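Local coordinates for polysaccharide deacetylase (Bacillus anthracis, PDB 2J13), which probably removes acetyl groups from amino sugars of cell-wall peptidoglycan, as a zinc-binding family 4 carbohydrate esterase with a NodB homology domain, at residues E147-S159 and L165-S177. Sequence-based numbering, arbitrary orientation.
With CAC (cacodylate ion), chain H.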
loop_
_atom_site.group_PDB
_atom_site.type_symbol
_atom_site.label_atom_id
_atom_site.label_comp_id
_atom_site.label_asym_id
_atom_site.label_seq_id
_atom_site.Cartn_x
_atom_site.Cartn_y
_atom_site.Cartn_z
ATOM N N GLU A 147 -5.127 10.587 -9.734
ATOM C CA GLU A 147 -5.657 10.611 -8.392
ATOM C C GLU A 147 -4.696 9.808 -7.526
ATOM O O GLU A 147 -4.088 8.856 -8.008
ATOM C CB GLU A 147 -7.032 9.959 -8.359
ATOM C CG GLU A 147 -8.159 10.672 -9.153
ATOM C CD GLU A 147 -8.409 12.099 -8.669
ATOM O OE1 GLU A 147 -8.154 12.388 -7.477
ATOM O OE2 GLU A 147 -8.868 12.953 -9.476
ATOM N N VAL A 148 -4.589 10.202 -6.263
ATOM C CA VAL A 148 -3.856 9.431 -5.256
ATOM C C VAL A 148 -4.871 9.155 -4.145
ATOM O O VAL A 148 -5.142 10.023 -3.309
ATOM C CB VAL A 148 -2.626 10.175 -4.737
ATOM C CG1 VAL A 148 -1.939 9.385 -3.628
ATOM C CG2 VAL A 148 -1.611 10.501 -5.891
ATOM N N LYS A 149 -5.428 7.952 -4.125
ATOM C CA LYS A 149 -6.558 7.583 -3.273
ATOM C C LYS A 149 -6.147 6.800 -2.025
ATOM O O LYS A 149 -6.913 6.695 -1.077
ATOM C CB LYS A 149 -7.514 6.674 -4.062
ATOM C CG LYS A 149 -8.206 7.308 -5.296
ATOM C CD LYS A 149 -9.567 6.657 -5.520
ATOM C CE LYS A 149 -9.467 5.182 -5.922
ATOM N NZ LYS A 149 -10.754 4.338 -5.858
ATOM N N TYR A 150 -4.954 6.209 -2.058
ATOM C CA TYR A 150 -4.568 5.160 -1.094
ATOM C C TYR A 150 -3.374 5.602 -0.255
ATOM O O TYR A 150 -2.327 5.925 -0.789
ATOM C CB TYR A 150 -4.271 3.848 -1.826
ATOM C CG TYR A 150 -5.395 3.452 -2.741
ATOM C CD1 TYR A 150 -6.647 3.117 -2.237
ATOM C CD2 TYR A 150 -5.226 3.444 -4.115
ATOM C CE1 TYR A 150 -7.696 2.784 -3.095
ATOM C CE2 TYR A 150 -6.248 3.123 -4.951
ATOM C CZ TYR A 150 -7.485 2.803 -4.445
ATOM O OH TYR A 150 -8.520 2.479 -5.317
ATOM N N VAL A 151 -3.537 5.535 1.065
ATOM C CA VAL A 151 -2.475 5.831 2.009
ATOM C C VAL A 151 -2.201 4.584 2.833
ATOM O O VAL A 151 -3.131 3.973 3.309
ATOM C CB VAL A 151 -2.864 7.019 2.923
ATOM C CG1 VAL A 151 -1.947 7.092 4.125
ATOM C CG2 VAL A 151 -2.840 8.305 2.091
ATOM N N ARG A 152 -0.939 4.232 3.014
ATOM C CA ARG A 152 -0.544 3.228 4.022
ATOM C C ARG A 152 0.377 3.912 5.048
ATOM O O ARG A 152 1.431 4.457 4.699
ATOM C CB ARG A 152 0.175 2.060 3.373
ATOM C CG ARG A 152 0.546 0.951 4.351
ATOM C CD ARG A 152 1.002 -0.265 3.665
ATOM N NE ARG A 152 -0.099 -1.026 3.112
ATOM C CZ ARG A 152 0.069 -1.968 2.193
ATOM N NH1 ARG A 152 1.260 -2.148 1.644
ATOM N NH2 ARG A 152 -0.967 -2.635 1.769
ATOM N N PRO A 153 -0.017 3.918 6.326
ATOM C CA PRO A 153 0.799 4.589 7.317
ATOM C C PRO A 153 2.164 3.956 7.550
ATOM O O PRO A 153 2.283 2.709 7.554
ATOM C CB PRO A 153 -0.050 4.471 8.618
ATOM C CG PRO A 153 -1.308 4.055 8.247
ATOM C CD PRO A 153 -1.245 3.367 6.921
ATOM N N PRO A 154 3.206 4.783 7.737
ATOM C CA PRO A 154 4.513 4.261 8.109
ATOM C C PRO A 154 4.439 3.287 9.266
ATOM O O PRO A 154 3.786 3.571 10.281
ATOM C CB PRO A 154 5.272 5.518 8.472
ATOM C CG PRO A 154 4.706 6.498 7.565
ATOM C CD PRO A 154 3.274 6.253 7.585
ATOM N N ARG A 155 5.072 2.145 9.089
ATOM C CA ARG A 155 5.102 1.059 10.091
ATOM C C ARG A 155 3.747 0.494 10.516
ATOM O O ARG A 155 3.666 -0.312 11.476
ATOM C CB ARG A 155 5.943 1.514 11.292
ATOM C CG ARG A 155 7.325 1.940 10.974
ATOM C CD ARG A 155 8.120 2.486 12.208
ATOM N NE ARG A 155 9.288 3.171 11.670
ATOM C CZ ARG A 155 9.314 4.418 11.173
ATOM N NH1 ARG A 155 8.252 5.258 11.237
ATOM N NH2 ARG A 155 10.446 4.851 10.622
ATOM N N GLY A 156 2.680 0.820 9.784
ATOM C CA GLY A 156 1.337 0.402 10.129
ATOM C C GLY A 156 0.857 0.990 11.454
ATOM O O GLY A 156 -0.065 0.459 12.080
ATOM N N VAL A 157 1.475 2.100 11.867
ATOM C CA VAL A 157 1.093 2.759 13.116
ATOM C C VAL A 157 -0.061 3.723 12.870
ATOM O O VAL A 157 -0.037 4.572 11.933
ATOM C CB VAL A 157 2.282 3.426 13.794
ATOM C CG1 VAL A 157 1.840 4.226 15.048
ATOM C CG2 VAL A 157 3.373 2.378 14.143
ATOM N N PHE A 158 -1.063 3.637 13.732
ATOM C CA PHE A 158 -2.255 4.467 13.628
ATOM C C PHE A 158 -2.916 4.701 14.991
ATOM O O PHE A 158 -2.659 3.951 15.951
ATOM C CB PHE A 158 -3.290 3.866 12.689
ATOM C CG PHE A 158 -3.895 2.576 13.195
ATOM C CD1 PHE A 158 -3.194 1.382 13.063
ATOM C CD2 PHE A 158 -5.131 2.577 13.798
ATOM C CE1 PHE A 158 -3.722 0.182 13.541
ATOM C CE2 PHE A 158 -5.671 1.383 14.276
ATOM C CZ PHE A 158 -4.943 0.198 14.132
ATOM N N SER A 159 -3.758 5.722 15.011
ATOM C CA SER A 159 -4.764 5.940 16.071
ATOM C C SER A 159 -6.094 6.241 15.439
ATOM O O SER A 159 -6.209 6.431 14.246
ATOM C CB SER A 159 -4.328 7.091 16.973
ATOM O OG SER A 159 -4.251 8.291 16.209
ATOM N N LEU A 165 -8.277 11.664 10.288
ATOM C CA LEU A 165 -7.660 12.803 9.578
ATOM C C LEU A 165 -7.297 12.417 8.151
ATOM O O LEU A 165 -7.499 13.193 7.206
ATOM C CB LEU A 165 -6.417 13.291 10.314
ATOM C CG LEU A 165 -6.598 13.904 11.710
ATOM C CD1 LEU A 165 -5.245 14.225 12.300
ATOM C CD2 LEU A 165 -7.496 15.129 11.671
ATOM N N THR A 166 -6.795 11.205 7.988
ATOM C CA THR A 166 -6.451 10.692 6.650
ATOM C C THR A 166 -7.697 10.578 5.757
ATOM O O THR A 166 -7.674 11.022 4.621
ATOM C CB THR A 166 -5.702 9.342 6.801
ATOM O OG1 THR A 166 -4.505 9.571 7.590
ATOM C CG2 THR A 166 -5.347 8.717 5.402
ATOM N N LYS A 167 -8.784 9.997 6.262
ATOM C CA LYS A 167 -10.048 9.922 5.542
ATOM C C LYS A 167 -10.608 11.301 5.191
ATOM O O LYS A 167 -11.106 11.517 4.091
ATOM C CB LYS A 167 -11.088 9.156 6.368
ATOM C CG LYS A 167 -12.484 9.105 5.791
ATOM C CD LYS A 167 -13.397 8.364 6.777
ATOM C CE LYS A 167 -14.874 8.616 6.564
ATOM N NZ LYS A 167 -15.653 7.820 7.600
ATOM N N GLU A 168 -10.541 12.215 6.143
ATOM C CA GLU A 168 -11.039 13.574 5.953
ATOM C C GLU A 168 -10.317 14.266 4.808
ATOM O O GLU A 168 -10.926 15.070 4.078
ATOM C CB GLU A 168 -10.832 14.327 7.268
ATOM C CG GLU A 168 -11.308 15.760 7.348
ATOM C CD GLU A 168 -10.816 16.413 8.658
ATOM O OE1 GLU A 168 -10.835 15.725 9.720
ATOM O OE2 GLU A 168 -10.387 17.593 8.628
ATOM N N MET A 169 -9.030 13.960 4.638
ATOM C CA MET A 169 -8.240 14.500 3.523
ATOM C C MET A 169 -8.515 13.813 2.181
ATOM O O MET A 169 -7.989 14.231 1.171
ATOM C CB MET A 169 -6.753 14.451 3.849
ATOM C CG MET A 169 -6.353 15.276 5.076
ATOM S SD MET A 169 -4.614 15.215 5.385
ATOM C CE MET A 169 -3.946 15.986 3.903
ATOM N N GLY A 170 -9.342 12.768 2.186
ATOM C CA GLY A 170 -9.826 12.139 0.979
ATOM C C GLY A 170 -9.125 10.840 0.630
ATOM O O GLY A 170 -9.232 10.370 -0.515
ATOM N N TYR A 171 -8.443 10.244 1.604
ATOM C CA TYR A 171 -7.722 8.977 1.391
ATOM C C TYR A 171 -8.342 7.793 2.093
ATOM O O TYR A 171 -8.896 7.934 3.178
ATOM C CB TYR A 171 -6.294 9.114 1.914
ATOM C CG TYR A 171 -5.534 10.268 1.309
ATOM C CD1 TYR A 171 -4.998 10.169 0.033
ATOM C CD2 TYR A 171 -5.293 11.416 2.054
ATOM C CE1 TYR A 171 -4.273 11.228 -0.533
ATOM C CE2 TYR A 171 -4.568 12.480 1.518
ATOM C CZ TYR A 171 -4.051 12.377 0.231
ATOM O OH TYR A 171 -3.351 13.436 -0.307
ATOM N N TYR A 172 -8.219 6.623 1.461
ATOM C CA TYR A 172 -8.370 5.346 2.177
ATOM C C TYR A 172 -7.105 5.021 2.971
ATOM O O TYR A 172 -5.963 5.215 2.518
ATOM C CB TYR A 172 -8.617 4.188 1.233
ATOM C CG TYR A 172 -9.878 4.264 0.409
ATOM C CD1 TYR A 172 -11.085 3.828 0.923
ATOM C CD2 TYR A 172 -9.846 4.736 -0.889
ATOM C CE1 TYR A 172 -12.238 3.860 0.135
ATOM C CE2 TYR A 172 -10.987 4.779 -1.681
ATOM C CZ TYR A 172 -12.169 4.356 -1.161
ATOM O OH TYR A 172 -13.292 4.405 -1.959
ATOM N N ASN A 173 -7.322 4.409 4.123
ATOM C CA ASN A 173 -6.264 3.885 4.948
ATOM C C ASN A 173 -6.142 2.388 4.585
ATOM O O ASN A 173 -7.028 1.594 4.929
ATOM C CB ASN A 173 -6.689 3.975 6.403
ATOM C CG ASN A 173 -6.732 5.423 6.937
ATOM O OD1 ASN A 173 -5.681 6.020 7.184
ATOM N ND2 ASN A 173 -7.950 5.971 7.137
ATOM N N VAL A 174 -5.035 2.019 3.965
ATOM C CA VAL A 174 -4.879 0.678 3.396
ATOM C C VAL A 174 -3.826 -0.084 4.174
ATOM O O VAL A 174 -2.636 0.247 4.127
ATOM C CB VAL A 174 -4.496 0.725 1.921
ATOM C CG1 VAL A 174 -4.445 -0.701 1.373
ATOM C CG2 VAL A 174 -5.464 1.587 1.117
ATOM N N PHE A 175 -4.273 -1.112 4.908
ATOM C CA PHE A 175 -3.375 -1.971 5.659
ATOM C C PHE A 175 -3.116 -3.238 4.860
ATOM O O PHE A 175 -3.058 -3.145 3.652
ATOM C CB PHE A 175 -3.945 -2.185 7.062
ATOM C CG PHE A 175 -3.926 -0.933 7.876
ATOM C CD1 PHE A 175 -2.785 -0.549 8.537
ATOM C CD2 PHE A 175 -5.019 -0.132 7.927
ATOM C CE1 PHE A 175 -2.758 0.631 9.274
ATOM C CE2 PHE A 175 -5.003 1.045 8.681
ATOM C CZ PHE A 175 -3.870 1.405 9.334
ATOM N N TRP A 176 -2.988 -4.396 5.490
ATOM C CA TRP A 176 -2.680 -5.649 4.751
ATOM C C TRP A 176 -3.163 -6.821 5.565
ATOM O O TRP A 176 -3.414 -6.682 6.759
ATOM C CB TRP A 176 -1.180 -5.796 4.471
ATOM C CG TRP A 176 -0.311 -5.822 5.663
ATOM C CD1 TRP A 176 0.128 -6.902 6.358
ATOM C CD2 TRP A 176 0.222 -4.672 6.343
ATOM N NE1 TRP A 176 0.915 -6.513 7.414
ATOM C CE2 TRP A 176 0.981 -5.143 7.433
ATOM C CE3 TRP A 176 0.124 -3.294 6.136
ATOM C CZ2 TRP A 176 1.636 -4.281 8.311
ATOM C CZ3 TRP A 176 0.772 -2.458 7.003
ATOM C CH2 TRP A 176 1.513 -2.941 8.077
ATOM N N SER A 177 -3.249 -7.975 4.930
ATOM C CA SER A 177 -3.607 -9.193 5.665
ATOM C C SER A 177 -2.521 -10.246 5.760
ATOM O O SER A 177 -2.554 -11.106 6.683
ATOM C CB SER A 177 -4.904 -9.769 5.121
ATOM O OG SER A 177 -4.726 -10.298 3.830
HETATM AS AS CAC H . 6.189 -0.728 6.562
HETATM O O1 CAC H . 6.364 -1.079 4.906
HETATM O O2 CAC H . 6.301 0.974 6.801
HETATM C C1 CAC H . 4.408 -1.305 7.098
HETATM C C2 CAC H . 7.558 -1.606 7.668
#
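Parallel strand pairing joins Tyr150-Val151 to Tyr172-Val174 in the deacetylase barrel, the connection running through strand 157-158 and helix 160-168, a beta-alpha-beta crossover. Lys149 O accepts a hydrogen bond from Tyr172 N, Val151 N donates to Tyr172 O at 2.8 Å, and Val151 O accepts one from Val174 N. Beyond the last backbone bond the Arg152 side chain turns to the carbonyls of Val174 and Phe175. Its CG lies anti to the backbone N (chi1 -177°) and the chain bends at chi3, so that NE meets Val174 O at 3.0 Å close to the guanidinium plane, while NH2 reaches Phe175 O at 2.9 Å from a more tilted direction; both donors stand above their carbonyl planes. Trp176 CE3 lies over one guanidinium face, 3.8 Å from Arg152 NE, with the two planes steeply inclined at 77°. NH1 forms a salt bridge with Asp62, and Arg152 O is hydrogen-bonded to the zinc ligand His113.

On the helix side, Val151 CG2 sits over the Tyr171 ring in a CH-pi contact, 3.8 Å from its centroid, and Val151 meets Thr166 CG2 tip to tip. On the other face the Tyr150 and Tyr172 rings run side by side, nearly parallel but slid apart, with Tyr150 CE1 3.6 Å from Tyr172 CD2. Helix 238-243 covers this tyrosine face, Tyr171 OH and Thr136 OG1 of helix 125-143 share a hydrogen bond, and strand 46-47 flanks strand 172-174 on its other edge.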